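Local coordinates for protein Tae4 (Agrobacterium tumefaciens, PDB 6IJF) that probably cleaves amide bonds in bacterial peptidoglycan, acting as an amidase effector delivered by a type VI secretion system, at residues D7-N12 and W159-S164; R86-M91 and G131-V136. All coordinates share one frame; numbering follows the deposited sequence.

Contact 1 of 2, residues D7-N12 and W159-S164; sequences DTLYSN and WPLQAS
Asp7 and Leu9 of the helix 6-11 meet Gln162 and Leu161 of the C-terminal tail in a small, two-part contact, one polar and one apolar, where the chain runs on past strand 155-160 of the five-stranded antiparallel sheet. It is partly buried, covers 130 Å² in all, and the closest CA atoms, those of Asp7 and Gln162, are 8.5 Å apart, so side chains alone bridge the gap. The apolar part is a single methyl pair: Leu9 CD2 lies 3.8 Å from Leu161 CD1, the two side chains crossing at about a right angle. Leu9 reaches it with CG anti to the backbone N (chi1 -168°), and it also packs on Ala55 and Phe56 of the helix 48-58. In the polar part the Asp7 carboxylate meets the Gln162 side-chain amide, their planes 45° apart. Gln162 CD is 3.7 Å from Asp7 OD2 and 4.0 Å from Asp7 OD1, so both oxygens are near the amide. The amide as modelled is probably turned over, which leaves the pairing of individual atoms doubtful. Where the tail leaves strand 155-160, Leu161 and Gln162 both face Asn116 in a classic beta bulge, and both side chains point toward the helix and touch Phe6. Asp7 OD1 also has a long, weak ion pair with Arg137. The chemistry is thus that of a carboxylate lying against an uncharged amide of doubtful orientation, beside a single leucine methyl contact, with the polar pair burying the larger share of the surface.

Contact 2 of 2, residues R86-M91 and G131-V136; sequences RLATLM and GHIDLV
Leu87 and Ala88 of the helix 84-92 pack on Ile133 of the strand 131-137, a wholly apolar helix-on-sheet contact near the centre of the chain. The close part is the Ile133 side chain, which accounts for 71 of the 123 Å² buried. With CG1 anti to the backbone N (chi1 -167°) and the chain extended beyond it, Ile133 sends CD1 up to the helix, where it lies 4.2 Å from Ala88 CA. Both its branches meet Leu87: CD1 lies near Leu87 CG and CD2, and Ile133 CG2 is 4.1 Å from Leu87 CD2, the side chains crossing at about a right angle. Leu87 packs on Ala49 and Val52 as well, so helix 48-58 borders the same core. The packing is looser toward Met91, which comes no nearer to the strand segment than 4.6 Å, and Arg86 and Thr89, both exposed, make no contact with it. Side chains alternate along the strand, and its polar residues turn to the other face. There His132 NE2 donates to Asp134 OD2 over 2.8 Å, nearly in the ring plane, on the anti side of the carboxylate and 31° out of its plane. Asp134 OD2 also accepts from Ser147 N and Ala148 N, and Asp134 OD1 from Leu135 N, which should hold the carboxylate in place. With Cys48 touching His132, this is consistent with an inferred Cys-His-Asp triad such as a clan CA cysteine amidase could use.

In the fold
The centres of the two contacts are about 14 Å apart, and both reach the same antiparallel sheet, contact 2 deep in the fold and contact 1 toward its periphery. They also touch directly. Leu135 links strand 131-137 to helix 6-11, with Leu135 CD1 3.8 Å from Tyr10 CA and Leu135 CD2 4.0 Å from Leu9 CD2. Trp159, in strand 155-160, reaches the helix of contact 2, its CZ2 lying 3.7 Å from Ala88 O. Along the chain, contact 1 joins the two termini and encloses contact 2. The strand of contact 2 carries, on the face turned from helix 84-92, His132 and Asp134 of the probable active site; Tyr13, just beyond segment 7-12, touches Asp134.

Contact 1 of 2, residues D7-N12 and W159-S164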
loop_
_atom_site.group_PDB
_atom_site.type_symbol
_atom_site.label_atom_id
_atom_site.label_comp_id
_atom_site.label_asym_id
_atom_site.label_seq_id
_atom_site.Cartn_x
_atom_site.Cartn_y
_atom_site.Cartn_z
ATOM N N ASP C 7 15.341 -4.027 25.024
ATOM C CA ASP C 7 16.015 -4.891 24.018
ATOM C C ASP C 7 15.731 -6.350 24.351
ATOM O O ASP C 7 15.593 -7.145 23.415
ATOM C CB ASP C 7 17.502 -4.576 23.920
ATOM C CG ASP C 7 17.719 -3.145 23.449
ATOM O OD1 ASP C 7 17.071 -2.749 22.445
ATOM O OD2 ASP C 7 18.502 -2.436 24.092
ATOM N N THR C 8 15.618 -6.689 25.638
ATOM C CA THR C 8 15.325 -8.079 26.083
ATOM C C THR C 8 13.877 -8.400 25.714
ATOM O O THR C 8 13.627 -9.449 25.113
ATOM C CB THR C 8 15.586 -8.250 27.584
ATOM O OG1 THR C 8 16.971 -7.981 27.806
ATOM C CG2 THR C 8 15.225 -9.626 28.085
ATOM N N LEU C 9 12.947 -7.520 26.077
ATOM C CA LEU C 9 11.506 -7.687 25.786
ATOM C C LEU C 9 11.289 -7.909 24.285
ATOM O O LEU C 9 10.598 -8.879 23.923
ATOM C CB LEU C 9 10.802 -6.418 26.262
ATOM C CG LEU C 9 9.290 -6.525 26.299
ATOM C CD1 LEU C 9 8.833 -7.623 27.272
ATOM C CD2 LEU C 9 8.700 -5.167 26.685
ATOM N N TYR C 10 11.904 -7.074 23.448
ATOM C CA TYR C 10 11.750 -7.094 21.967
ATOM C C TYR C 10 12.323 -8.388 21.395
ATOM O O TYR C 10 11.675 -9.063 20.552
ATOM C CB TYR C 10 12.421 -5.865 21.354
ATOM C CG TYR C 10 12.046 -5.615 19.915
ATOM C CD1 TYR C 10 12.717 -6.218 18.860
ATOM C CD2 TYR C 10 11.001 -4.757 19.614
ATOM C CE1 TYR C 10 12.370 -5.956 17.537
ATOM C CE2 TYR C 10 10.637 -4.493 18.308
ATOM C CZ TYR C 10 11.313 -5.102 17.267
ATOM O OH TYR C 10 10.878 -4.832 16.004
ATOM N N SER C 11 13.526 -8.762 21.841
ATOM C CA SER C 11 14.191 -10.027 21.429
ATOM C C SER C 11 13.281 -11.222 21.742
ATOM O O SER C 11 13.415 -12.248 21.062
ATOM C CB SER C 11 15.539 -10.200 22.104
ATOM O OG SER C 11 15.363 -10.599 23.468
ATOM N N ASN C 12 12.417 -11.131 22.760
ATOM C CA ASN C 12 11.536 -12.266 23.169
ATOM C C ASN C 12 10.152 -12.224 22.499
ATOM O O ASN C 12 9.324 -13.125 22.795
ATOM C CB ASN C 12 11.411 -12.298 24.688
ATOM C CG ASN C 12 12.658 -12.855 25.349
ATOM O OD1 ASN C 12 13.062 -12.410 26.437
ATOM N ND2 ASN C 12 13.237 -13.867 24.730
ATOM N N TRP C 159 3.639 3.405 26.627
ATOM C CA TRP C 159 4.525 3.207 27.813
ATOM C C TRP C 159 5.982 3.199 27.363
ATOM O O TRP C 159 6.459 2.201 26.824
ATOM C CB TRP C 159 4.200 1.885 28.492
ATOM C CG TRP C 159 2.831 1.727 29.073
ATOM C CD1 TRP C 159 2.473 2.015 30.352
ATOM C CD2 TRP C 159 1.679 1.099 28.475
ATOM N NE1 TRP C 159 1.179 1.642 30.583
ATOM C CE2 TRP C 159 0.677 1.037 29.469
ATOM C CE3 TRP C 159 1.391 0.567 27.218
ATOM C CZ2 TRP C 159 -0.592 0.537 29.219
ATOM C CZ3 TRP C 159 0.148 0.042 26.988
ATOM C CH2 TRP C 159 -0.833 0.024 27.971
ATOM N N PRO C 160 6.748 4.296 27.549
ATOM C CA PRO C 160 8.160 4.308 27.163
ATOM C C PRO C 160 9.012 3.397 28.068
ATOM O O PRO C 160 8.720 3.338 29.227
ATOM C CB PRO C 160 8.568 5.779 27.321
ATOM C CG PRO C 160 7.601 6.327 28.327
ATOM C CD PRO C 160 6.303 5.570 28.135
ATOM N N LEU C 161 9.988 2.686 27.500
ATOM C CA LEU C 161 10.937 1.792 28.220
ATOM C C LEU C 161 12.389 2.116 27.841
ATOM O O LEU C 161 13.321 1.824 28.626
ATOM C CB LEU C 161 10.607 0.345 27.850
ATOM C CG LEU C 161 9.276 -0.173 28.364
ATOM C CD1 LEU C 161 9.112 -1.605 27.927
ATOM C CD2 LEU C 161 9.151 -0.040 29.884
ATOM N N GLN C 162 12.594 2.617 26.628
ATOM C CA GLN C 162 13.907 3.056 26.074
ATOM C C GLN C 162 13.690 4.406 25.355
ATOM O O GLN C 162 12.522 4.695 24.950
ATOM C CB GLN C 162 14.445 1.999 25.090
ATOM C CG GLN C 162 15.961 1.996 24.951
ATOM C CD GLN C 162 16.446 0.642 24.495
ATOM O OE1 GLN C 162 16.223 0.250 23.354
ATOM N NE2 GLN C 162 17.080 -0.098 25.397
ATOM N N ALA C 163 14.744 5.222 25.226
ATOM C CA ALA C 163 14.702 6.543 24.557
ATOM C C ALA C 163 15.592 6.512 23.303
ATOM O O ALA C 163 15.801 7.585 22.700
ATOM C CB ALA C 163 15.119 7.616 25.536
ATOM N N SER C 164 16.061 5.317 22.913
ATOM C CA SER C 164 17.146 5.131 21.912
ATOM C C SER C 164 17.173 3.686 21.411
ATOM O O SER C 164 16.745 3.512 20.281
ATOM C CB SER C 164 18.485 5.538 22.511
ATOM O OG SER C 164 18.588 6.950 22.592
#

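Contact 2 of 2, residues R86-M91 and G131-V136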
loop_
_atom_site.group_PDB
_atom_site.type_symbol
_atom_site.label_atom_id
_atom_site.label_comp_id
_atom_site.label_asym_id
_atom_site.label_seq_id
_atom_site.Cartn_x
_atom_site.Cartn_y
_atom_site.Cartn_z
ATOM N N ARG C 86 -7.958 -6.341 28.701
ATOM C CA ARG C 86 -7.495 -6.814 30.031
ATOM C C ARG C 86 -5.979 -6.698 30.133
ATOM O O ARG C 86 -5.515 -6.225 31.182
ATOM C CB ARG C 86 -7.988 -8.242 30.308
ATOM C CG ARG C 86 -9.483 -8.297 30.577
ATOM C CD ARG C 86 -9.838 -9.387 31.581
ATOM N NE ARG C 86 -9.566 -10.671 30.985
ATOM C CZ ARG C 86 -10.279 -11.216 29.997
ATOM N NH1 ARG C 86 -9.944 -12.409 29.530
ATOM N NH2 ARG C 86 -11.329 -10.582 29.498
ATOM N N LEU C 87 -5.214 -7.032 29.074
ATOM C CA LEU C 87 -3.739 -6.893 29.169
ATOM C C LEU C 87 -3.373 -5.411 29.321
ATOM O O LEU C 87 -2.462 -5.111 30.098
ATOM C CB LEU C 87 -3.046 -7.556 27.968
ATOM C CG LEU C 87 -1.507 -7.524 28.008
ATOM C CD1 LEU C 87 -0.955 -8.226 29.237
ATOM C CD2 LEU C 87 -0.920 -8.150 26.758
ATOM N N ALA C 88 -4.011 -4.507 28.571
ATOM C CA ALA C 88 -3.705 -3.044 28.621
ATOM C C ALA C 88 -3.995 -2.508 30.035
ATOM O O ALA C 88 -3.184 -1.769 30.574
ATOM C CB ALA C 88 -4.535 -2.319 27.581
ATOM N N THR C 89 -5.112 -2.932 30.625
ATOM C CA THR C 89 -5.495 -2.657 32.040
ATOM C C THR C 89 -4.384 -3.121 32.995
ATOM O O THR C 89 -3.924 -2.331 33.826
ATOM C CB THR C 89 -6.847 -3.318 32.333
ATOM O OG1 THR C 89 -7.767 -2.732 31.403
ATOM C CG2 THR C 89 -7.288 -3.127 33.772
ATOM N N LEU C 90 -3.919 -4.359 32.852
ATOM C CA LEU C 90 -2.868 -4.918 33.726
ATOM C C LEU C 90 -1.591 -4.105 33.595
ATOM O O LEU C 90 -0.932 -3.831 34.623
ATOM C CB LEU C 90 -2.637 -6.376 33.313
ATOM C CG LEU C 90 -1.570 -7.125 34.096
ATOM C CD1 LEU C 90 -2.083 -8.530 34.390
ATOM C CD2 LEU C 90 -0.257 -7.194 33.328
ATOM N N MET C 91 -1.213 -3.750 32.366
ATOM C CA MET C 91 0.060 -3.038 32.111
ATOM C C MET C 91 0.023 -1.682 32.812
ATOM O O MET C 91 1.130 -1.187 33.167
ATOM C CB MET C 91 0.294 -2.824 30.607
ATOM C CG MET C 91 0.823 -4.083 29.870
ATOM S SD MET C 91 2.396 -4.599 30.561
ATOM C CE MET C 91 2.263 -6.388 30.443
ATOM N N GLY C 131 -8.955 -3.625 20.660
ATOM C CA GLY C 131 -7.902 -2.940 19.898
ATOM C C GLY C 131 -6.660 -3.802 19.827
ATOM O O GLY C 131 -6.792 -5.035 19.792
ATOM N N HIS C 132 -5.500 -3.174 19.693
ATOM C CA HIS C 132 -4.226 -3.858 19.361
ATOM C C HIS C 132 -3.183 -3.410 20.366
ATOM O O HIS C 132 -3.073 -2.202 20.629
ATOM C CB HIS C 132 -3.807 -3.542 17.922
ATOM C CG HIS C 132 -2.538 -4.205 17.508
ATOM N ND1 HIS C 132 -2.460 -5.565 17.344
ATOM C CD2 HIS C 132 -1.307 -3.702 17.253
ATOM C CE1 HIS C 132 -1.220 -5.887 16.999
ATOM N NE2 HIS C 132 -0.497 -4.757 16.908
ATOM N N ILE C 133 -2.448 -4.368 20.913
ATOM C CA ILE C 133 -1.285 -4.066 21.788
ATOM C C ILE C 133 -0.032 -4.674 21.170
ATOM O O ILE C 133 -0.129 -5.756 20.526
ATOM C CB ILE C 133 -1.574 -4.553 23.220
ATOM C CG1 ILE C 133 -0.550 -3.975 24.183
ATOM C CG2 ILE C 133 -1.691 -6.079 23.283
ATOM C CD1 ILE C 133 -0.947 -4.119 25.631
ATOM N N ASP C 134 1.090 -3.977 21.287
ATOM C CA ASP C 134 2.277 -4.294 20.468
ATOM C C ASP C 134 3.471 -3.609 21.117
ATOM O O ASP C 134 3.291 -2.875 22.103
ATOM C CB ASP C 134 2.075 -3.833 19.012
ATOM C CG ASP C 134 2.826 -4.634 17.962
ATOM O OD1 ASP C 134 3.888 -5.186 18.282
ATOM O OD2 ASP C 134 2.295 -4.775 16.856
ATOM N N LEU C 135 4.652 -3.885 20.581
ATOM C CA LEU C 135 5.906 -3.174 20.909
ATOM C C LEU C 135 6.219 -2.226 19.770
ATOM O O LEU C 135 5.998 -2.565 18.602
ATOM C CB LEU C 135 7.074 -4.161 21.082
ATOM C CG LEU C 135 6.858 -5.275 22.115
ATOM C CD1 LEU C 135 8.118 -6.062 22.315
ATOM C CD2 LEU C 135 6.330 -4.744 23.437
ATOM N N VAL C 136 6.735 -1.064 20.098
ATOM C CA VAL C 136 6.981 -0.025 19.072
ATOM C C VAL C 136 8.399 0.505 19.250
ATOM O O VAL C 136 8.864 0.607 20.400
ATOM C CB VAL C 136 5.909 1.075 19.138
ATOM C CG1 VAL C 136 5.876 1.803 20.476
ATOM C CG2 VAL C 136 6.068 2.067 17.974
#